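Local coordinates for lovastatin nonaketide synthase, polyketide synthase component (Aspergillus terreus, PDB 7CPX), which builds the dihydromonacolin L nonaketide of lovastatin from malonyl-CoA, using NADPH for reduction and S-adenosyl-L-methionine for methylation, as a homodimer working with the partner enzyme lovC, at residues S1061-S1066 and L1074-K1079; L1547-K1552 and R1575-F1580. The protein carries 2 engineered substitutions. One frame throughout, in Å; residues are numbered along the deposited sequence.

Contact 1: residues S1061-S1066 and L1074-K1079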
ATOM      1  N   SER A1061       6.409 -11.024  -3.332  1.00 79.87           N
ATOM      2  CA  SER A1061       6.757 -10.096  -4.398  1.00 79.87           C
ATOM      3  C   SER A1061       6.967  -8.705  -3.816  1.00 79.87           C
ATOM      4  O   SER A1061       6.096  -8.165  -3.132  1.00 79.87           O
ATOM      5  CB  SER A1061       5.657 -10.066  -5.458  1.00 79.87           C
ATOM      6  OG  SER A1061       5.444 -11.353  -6.010  1.00 79.87           O
ATOM      7  N   PHE A1062       8.130  -8.119  -4.093  1.00 77.74           N
ATOM      8  CA  PHE A1062       8.492  -6.837  -3.512  1.00 77.74           C
ATOM      9  C   PHE A1062       8.821  -5.849  -4.620  1.00 77.74           C
ATOM     10  O   PHE A1062       9.337  -6.220  -5.677  1.00 77.74           O
ATOM     11  CB  PHE A1062       9.680  -6.966  -2.545  1.00 77.74           C
ATOM     12  CG  PHE A1062      11.006  -7.152  -3.225  1.00 77.74           C
ATOM     13  CD1 PHE A1062      11.797  -6.062  -3.525  1.00 77.74           C
ATOM     14  CD2 PHE A1062      11.468  -8.414  -3.548  1.00 77.74           C
ATOM     15  CE1 PHE A1062      13.018  -6.220  -4.145  1.00 77.74           C
ATOM     16  CE2 PHE A1062      12.691  -8.582  -4.166  1.00 77.74           C
ATOM     17  CZ  PHE A1062      13.467  -7.483  -4.467  1.00 77.74           C
ATOM     18  N   LYS A1063       8.496  -4.584  -4.362  1.00 76.82           N
ATOM     19  CA  LYS A1063       8.712  -3.499  -5.314  1.00 76.82           C
ATOM     20  C   LYS A1063       9.097  -2.255  -4.529  1.00 76.82           C
ATOM     21  O   LYS A1063       8.300  -1.753  -3.730  1.00 76.82           O
ATOM     22  CB  LYS A1063       7.462  -3.239  -6.154  1.00 76.82           C
ATOM     23  CG  LYS A1063       6.928  -4.458  -6.880  1.00 76.82           C
ATOM     24  CD  LYS A1063       5.654  -4.130  -7.636  1.00 76.82           C
ATOM     25  CE  LYS A1063       5.051  -5.365  -8.278  1.00 76.82           C
ATOM     26  NZ  LYS A1063       5.969  -5.975  -9.277  1.00 76.82           N
ATOM     27  N   ILE A1064      10.313  -1.765  -4.747  1.00 77.45           N
ATOM     28  CA  ILE A1064      10.757  -0.493  -4.180  1.00 77.45           C
ATOM     29  C   ILE A1064      10.410   0.565  -5.222  1.00 77.45           C
ATOM     30  O   ILE A1064      11.124   0.760  -6.204  1.00 77.45           O
ATOM     31  CB  ILE A1064      12.244  -0.499  -3.837  1.00 77.45           C
ATOM     32  CG1 ILE A1064      12.537  -1.445  -2.674  1.00 77.45           C
ATOM     33  CG2 ILE A1064      12.706   0.905  -3.497  1.00 77.45           C
ATOM     34  CD1 ILE A1064      12.606  -2.889  -3.074  1.00 77.45           C
ATOM     35  N   ASP A1065       9.277   1.231  -5.020  1.00 79.84           N
ATOM     36  CA  ASP A1065       8.917   2.368  -5.847  1.00 79.84           C
ATOM     37  C   ASP A1065       9.639   3.613  -5.355  1.00 79.84           C
ATOM     38  O   ASP A1065       9.831   3.810  -4.153  1.00 79.84           O
ATOM     39  CB  ASP A1065       7.408   2.590  -5.814  1.00 79.84           C
ATOM     40  CG  ASP A1065       6.628   1.331  -6.137  1.00 79.84           C
ATOM     41  OD1 ASP A1065       7.128   0.509  -6.933  1.00 79.84           O
ATOM     42  OD2 ASP A1065       5.515   1.164  -5.595  1.00 79.84           O
ATOM     43  N   SER A1066      10.042   4.463  -6.297  1.00 81.14           N
ATOM     44  CA  SER A1066      10.816   5.646  -5.963  1.00 81.14           C
ATOM     45  C   SER A1066      10.231   6.871  -6.647  1.00 81.14           C
ATOM     46  O   SER A1066       9.704   6.794  -7.760  1.00 81.14           O
ATOM     47  CB  SER A1066      12.286   5.492  -6.363  1.00 81.14           C
ATOM     48  OG  SER A1066      12.409   5.172  -7.737  1.00 81.14           O
ATOM     49  N   LEU A1074       5.121   8.704  -8.499  1.00 80.31           N
ATOM     50  CA  LEU A1074       5.852   7.587  -7.914  1.00 80.31           C
ATOM     51  C   LEU A1074       6.198   6.581  -9.004  1.00 80.31           C
ATOM     52  O   LEU A1074       5.315   6.115  -9.731  1.00 80.31           O
ATOM     53  CB  LEU A1074       5.025   6.933  -6.813  1.00 80.31           C
ATOM     54  CG  LEU A1074       5.781   6.019  -5.847  1.00 80.31           C
ATOM     55  CD1 LEU A1074       6.810   6.797  -5.052  1.00 80.31           C
ATOM     56  CD2 LEU A1074       4.815   5.321  -4.910  1.00 80.31           C
ATOM     57  N   SER A1075       7.478   6.249  -9.116  1.00 79.80           N
ATOM     58  CA  SER A1075       7.981   5.338 -10.131  1.00 79.80           C
ATOM     59  C   SER A1075       8.571   4.099  -9.471  1.00 79.80           C
ATOM     60  O   SER A1075       8.706   4.018  -8.247  1.00 79.80           O
ATOM     61  CB  SER A1075       9.035   6.028 -11.003  1.00 79.80           C
ATOM     62  OG  SER A1075      10.174   6.378 -10.238  1.00 79.80           O
ATOM     63  N   LEU A1076       8.924   3.126 -10.304  1.00 78.60           N
ATOM     64  CA  LEU A1076       9.515   1.880  -9.836  1.00 78.60           C
ATOM     65  C   LEU A1076      11.032   2.013  -9.831  1.00 78.60           C
ATOM     66  O   LEU A1076      11.646   2.232 -10.882  1.00 78.60           O
ATOM     67  CB  LEU A1076       9.091   0.708 -10.717  1.00 78.60           C
ATOM     68  CG  LEU A1076       9.600  -0.658 -10.250  1.00 78.60           C
ATOM     69  CD1 LEU A1076       8.877  -1.088  -8.988  1.00 78.60           C
ATOM     70  CD2 LEU A1076       9.447  -1.705 -11.334  1.00 78.60           C
ATOM     71  N   SER A1077      11.632   1.879  -8.652  1.00 80.05           N
ATOM     72  CA  SER A1077      13.083   1.869  -8.530  1.00 80.05           C
ATOM     73  C   SER A1077      13.645   0.461  -8.659  1.00 80.05           C
ATOM     74  O   SER A1077      14.678   0.261  -9.307  1.00 80.05           O
ATOM     75  CB  SER A1077      13.502   2.468  -7.187  1.00 80.05           C
ATOM     76  OG  SER A1077      14.408   3.539  -7.368  1.00 80.05           O
ATOM     77  N   ALA A1078      12.979  -0.516  -8.055  1.00 77.66           N
ATOM     78  CA  ALA A1078      13.432  -1.897  -8.117  1.00 77.66           C
ATOM     79  C   ALA A1078      12.243  -2.818  -7.899  1.00 77.66           C
ATOM     80  O   ALA A1078      11.199  -2.403  -7.394  1.00 77.66           O
ATOM     81  CB  ALA A1078      14.522  -2.174  -7.079  1.00 77.66           C
ATOM     82  N   LYS A1079      12.422  -4.082  -8.270  1.00 76.49           N
ATOM     83  CA  LYS A1079      11.388  -5.085  -8.066  1.00 76.49           C
ATOM     84  C   LYS A1079      12.045  -6.454  -7.991  1.00 76.49           C
ATOM     85  O   LYS A1079      13.195  -6.632  -8.396  1.00 76.49           O
ATOM     86  CB  LYS A1079      10.341  -5.055  -9.181  1.00 76.49           C
ATOM     87  CG  LYS A1079      10.902  -5.336 -10.564  1.00 76.49           C
ATOM     88  CD  LYS A1079       9.798  -5.453 -11.595  1.00 76.49           C
ATOM     89  CE  LYS A1079      10.362  -5.722 -12.977  1.00 76.49           C
ATOM     90  NZ  LYS A1079       9.294  -5.883 -14.001  1.00 76.49           N
TER
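I1064 pairs with both S1077 and A1078 in a classic beta bulge between two antiparallel strands whose axes come within 3.9 Å, their N-to-C directions 138° apart. I1064 O takes both amides of the bulge, S1077 N at 2.7 Å and A1078 N at 2.9 Å; I1064 N returns a bond to A1078 O. Beyond the bulge, S1066 O is also gripped twice, by S1075 N at 2.7 Å and S1075 OG at 2.6 Å, which reach it from opposite faces of its plane. S1075 OG can do this because it sits between its own N and carbonyl carbon (chi1 64°). The strands form a hairpin of the predicted N-terminal hotdog fold of the dehydratase domain, and I1064 and A1078 turn one face of it onto helix 995-1012, touching Y998. On that face I1064 CB meets A1078 CB at 4.3 Å, and the hydroxyls of S1066 and S1077 are hydrogen-bonded, S1077 OG also reaching K1029 O and Y998 OH. Beside it, the F1062 ring lays the rim of one face over K1079 C, with I1064 CD1 at its edge. K1063, D1065, L1076 and K1079 occupy the other face. K1063 CB packs on L1076 CD1 at 3.8 Å, while its chain bends at the end to bring NZ to V1048 O of the second subunit.

Contact 2: residues L1547-K1552 and R1575-F1580; sequences LEITHK and RCTEPF
F1580 is sandwiched between I1549 and K1552, one over each face of its ring. I1549 lies across one face: CB stands over the CD2-CE2 side, 3.6 Å from F1580 CD2, and CG1, placed between the backbone N and the carbonyl carbon (chi1 55°), swings CD1 over the ring centre, 3.7 Å from the centroid and nearly on the normal. The two side chains cross at about a right angle. The extended K1552 chain runs obliquely over the opposite face. With CG anti to the backbone N (chi1 -165°), CB sits near F1580 CG at 3.4 Å, CG lies over the centroid at 3.6 Å, and CD and CE drift to the CD1-CE1 side. NZ is thereby carried past the ring, to 3.7 Å from C1576 SG and into a salt bridge with E1324. The backbone adds a weak bond from H1551 N to F1580 O at 3.2 Å, and T1550 CA touches the same oxygen. The bond to T1550 CB leads away from F1580, and OG1 bonds to V1581 O. The segment 1547-1552 runs off strand 1542-1547 of the methyltransferase sheet, whose strand order is that of a class I fold; the contact joins the two ends of the connection between that strand and helix 1583-1592, beyond the strand's C-terminal end. Both ring faces are met by aliphatic carbon through CH-pi contacts rather than by the ammonium, so the join rests mainly on apolar packing, while the lysine charge is probably balanced by E1324.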
ATOM      1  N   LEU A1547      40.903  19.708 -59.379  1.00160.84           N
ATOM      2  CA  LEU A1547      40.034  19.170 -60.416  1.00160.84           C
ATOM      3  C   LEU A1547      39.533  20.347 -61.238  1.00160.84           C
ATOM      4  O   LEU A1547      38.867  21.239 -60.701  1.00160.84           O
ATOM      5  CB  LEU A1547      38.852  18.401 -59.826  1.00160.84           C
ATOM      6  CG  LEU A1547      39.132  17.160 -58.982  1.00160.84           C
ATOM      7  CD1 LEU A1547      39.085  17.497 -57.502  1.00160.84           C
ATOM      8  CD2 LEU A1547      38.128  16.069 -59.326  1.00160.84           C
ATOM      9  N   GLU A1548      39.855  20.364 -62.527  1.00168.79           N
ATOM     10  CA  GLU A1548      39.477  21.505 -63.346  1.00168.79           C
ATOM     11  C   GLU A1548      39.493  21.108 -64.813  1.00168.79           C
ATOM     12  O   GLU A1548      40.080  20.094 -65.201  1.00168.79           O
ATOM     13  CB  GLU A1548      40.411  22.696 -63.097  1.00168.79           C
ATOM     14  CG  GLU A1548      39.876  24.040 -63.579  1.00168.79           C
ATOM     15  CD  GLU A1548      38.526  24.386 -62.980  1.00168.79           C
ATOM     16  OE1 GLU A1548      37.509  23.814 -63.425  1.00168.79           O
ATOM     17  OE2 GLU A1548      38.482  25.228 -62.060  1.00168.79           O
ATOM     18  N   ILE A1549      38.829  21.933 -65.622  1.00176.76           N
ATOM     19  CA  ILE A1549      38.748  21.689 -67.055  1.00176.76           C
ATOM     20  C   ILE A1549      40.128  21.819 -67.683  1.00176.76           C
ATOM     21  O   ILE A1549      40.924  22.694 -67.316  1.00176.76           O
ATOM     22  CB  ILE A1549      37.749  22.664 -67.704  1.00176.76           C
ATOM     23  CG1 ILE A1549      38.126  24.116 -67.388  1.00176.76           C
ATOM     24  CG2 ILE A1549      36.338  22.363 -67.227  1.00176.76           C
ATOM     25  CD1 ILE A1549      37.368  25.142 -68.207  1.00176.76           C
ATOM     26  N   THR A1550      40.421  20.935 -68.633  1.00174.65           N
ATOM     27  CA  THR A1550      41.676  20.976 -69.366  1.00174.65           C
ATOM     28  C   THR A1550      41.475  20.291 -70.709  1.00174.65           C
ATOM     29  O   THR A1550      40.534  19.517 -70.892  1.00174.65           O
ATOM     30  CB  THR A1550      42.810  20.305 -68.579  1.00174.65           C
ATOM     31  OG1 THR A1550      44.023  20.356 -69.337  1.00174.65           O
ATOM     32  CG2 THR A1550      42.472  18.855 -68.267  1.00174.65           C
ATOM     33  N   HIS A1551      42.364  20.597 -71.653  1.00177.62           N
ATOM     34  CA  HIS A1551      42.404  19.934 -72.956  1.00177.62           C
ATOM     35  C   HIS A1551      41.002  19.837 -73.569  1.00177.62           C
ATOM     36  O   HIS A1551      40.429  18.760 -73.736  1.00177.62           O
ATOM     37  CB  HIS A1551      43.048  18.551 -72.831  1.00177.62           C
ATOM     38  CG  HIS A1551      44.496  18.597 -72.460  1.00177.62           C
ATOM     39  ND1 HIS A1551      45.489  18.879 -73.375  1.00177.62           N
ATOM     40  CD2 HIS A1551      45.120  18.403 -71.275  1.00177.62           C
ATOM     41  CE1 HIS A1551      46.663  18.854 -72.767  1.00177.62           C
ATOM     42  NE2 HIS A1551      46.466  18.569 -71.494  1.00177.62           N
ATOM     43  N   LYS A1552      40.464  21.012 -73.892  1.00182.85           N
ATOM     44  CA  LYS A1552      39.107  21.102 -74.412  1.00182.85           C
ATOM     45  C   LYS A1552      38.903  20.153 -75.586  1.00182.85           C
ATOM     46  O   LYS A1552      39.811  19.910 -76.385  1.00182.85           O
ATOM     47  CB  LYS A1552      38.798  22.531 -74.862  1.00182.85           C
ATOM     48  CG  LYS A1552      37.318  22.789 -75.084  1.00182.85           C
ATOM     49  CD  LYS A1552      37.064  24.188 -75.616  1.00182.85           C
ATOM     50  CE  LYS A1552      35.579  24.437 -75.824  1.00182.85           C
ATOM     51  NZ  LYS A1552      35.312  25.769 -76.436  1.00182.85           N
ATOM     52  N   ARG A1575      41.711  32.983 -73.796  1.00180.32           N
ATOM     53  CA  ARG A1575      41.068  31.934 -74.572  1.00180.32           C
ATOM     54  C   ARG A1575      39.586  31.845 -74.215  1.00180.32           C
ATOM     55  O   ARG A1575      39.059  32.622 -73.417  1.00180.32           O
ATOM     56  CB  ARG A1575      41.760  30.589 -74.337  1.00180.32           C
ATOM     57  CG  ARG A1575      43.265  30.612 -74.538  1.00180.32           C
ATOM     58  CD  ARG A1575      43.847  29.211 -74.461  1.00180.32           C
ATOM     59  NE  ARG A1575      45.304  29.210 -74.508  1.00180.32           N
ATOM     60  CZ  ARG A1575      46.053  28.116 -74.462  1.00180.32           C
ATOM     61  NH1 ARG A1575      45.514  26.911 -74.374  1.00180.32           N
ATOM     62  NH2 ARG A1575      47.377  28.235 -74.508  1.00180.32           N
ATOM     63  N   CYS A1576      38.910  30.874 -74.826  1.00182.29           N
ATOM     64  CA  CYS A1576      37.512  30.624 -74.510  1.00182.29           C
ATOM     65  C   CYS A1576      37.358  30.303 -73.028  1.00182.29           C
ATOM     66  O   CYS A1576      38.182  29.594 -72.445  1.00182.29           O
ATOM     67  CB  CYS A1576      36.979  29.470 -75.359  1.00182.29           C
ATOM     68  SG  CYS A1576      38.042  28.006 -75.364  1.00182.29           S
ATOM     69  N   THR A1577      36.300  30.849 -72.421  1.00183.49           N
ATOM     70  CA  THR A1577      36.025  30.697 -70.993  1.00183.49           C
ATOM     71  C   THR A1577      37.285  30.929 -70.169  1.00183.49           C
ATOM     72  O   THR A1577      38.295  31.412 -70.690  1.00183.49           O
ATOM     73  CB  THR A1577      35.429  29.313 -70.683  1.00183.49           C
ATOM     74  OG1 THR A1577      35.004  29.267 -69.315  1.00183.49           O
ATOM     75  CG2 THR A1577      36.428  28.178 -70.932  1.00183.49           C
ATOM     76  N   GLU A1578      37.235  30.616 -68.877  1.00178.77           N
ATOM     77  CA  GLU A1578      38.487  30.465 -68.156  1.00178.77           C
ATOM     78  C   GLU A1578      39.170  29.267 -68.801  1.00178.77           C
ATOM     79  O   GLU A1578      38.700  28.133 -68.642  1.00178.77           O
ATOM     80  CB  GLU A1578      38.270  30.258 -66.656  1.00178.77           C
ATOM     81  CG  GLU A1578      39.565  30.151 -65.858  1.00178.77           C
ATOM     82  CD  GLU A1578      40.494  31.331 -66.076  1.00178.77           C
ATOM     83  OE1 GLU A1578      39.993  32.458 -66.264  1.00178.77           O
ATOM     84  OE2 GLU A1578      41.726  31.129 -66.064  1.00178.77           O
ATOM     85  N   PRO A1579      40.273  29.471 -69.530  1.00179.28           N
ATOM     86  CA  PRO A1579      40.695  28.480 -70.532  1.00179.28           C
ATOM     87  C   PRO A1579      40.696  27.043 -70.038  1.00179.28           C
ATOM     88  O   PRO A1579      40.893  26.777 -68.849  1.00179.28           O
ATOM     89  CB  PRO A1579      42.115  28.933 -70.892  1.00179.28           C
ATOM     90  CG  PRO A1579      42.152  30.377 -70.564  1.00179.28           C
ATOM     91  CD  PRO A1579      41.260  30.554 -69.378  1.00179.28           C
ATOM     92  N   PHE A1580      40.476  26.107 -70.961  1.00179.85           N
ATOM     93  CA  PHE A1580      40.661  24.694 -70.666  1.00179.85           C
ATOM     94  C   PHE A1580      42.153  24.431 -70.554  1.00179.85           C
ATOM     95  O   PHE A1580      42.740  23.739 -71.392  1.00179.85           O
ATOM     96  CB  PHE A1580      40.036  23.819 -71.752  1.00179.85           C
ATOM     97  CG  PHE A1580      38.539  23.747 -71.687  1.00179.85           C
ATOM     98  CD1 PHE A1580      37.761  24.840 -72.029  1.00179.85           C
ATOM     99  CD2 PHE A1580      37.911  22.578 -71.302  1.00179.85           C
ATOM    100  CE1 PHE A1580      36.382  24.768 -71.974  1.00179.85           C
ATOM    101  CE2 PHE A1580      36.537  22.500 -71.242  1.00179.85           C
ATOM    102  CZ  PHE A1580      35.770  23.595 -71.581  1.00179.85           C
TER

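Following the chain from the N terminus, contact 1 comes first and closes the short turn between strands 1057-1067 and 1075-1087, a local hairpin within the dehydratase domain. Contact 2 opens only after it is complete and closes a longer loop of 22 residues that carries helix 1554-1561, bringing the end of strand 1542-1547 against the approach to helix 1583-1592. The two are in series, neither nesting nor crossing, and lie in different domains: their centres are about 74 Å apart and their nearest atoms about 56 Å. Contact 1 joins strand to strand and borders the second subunit, whereas contact 2 joins loop to loop within one chain.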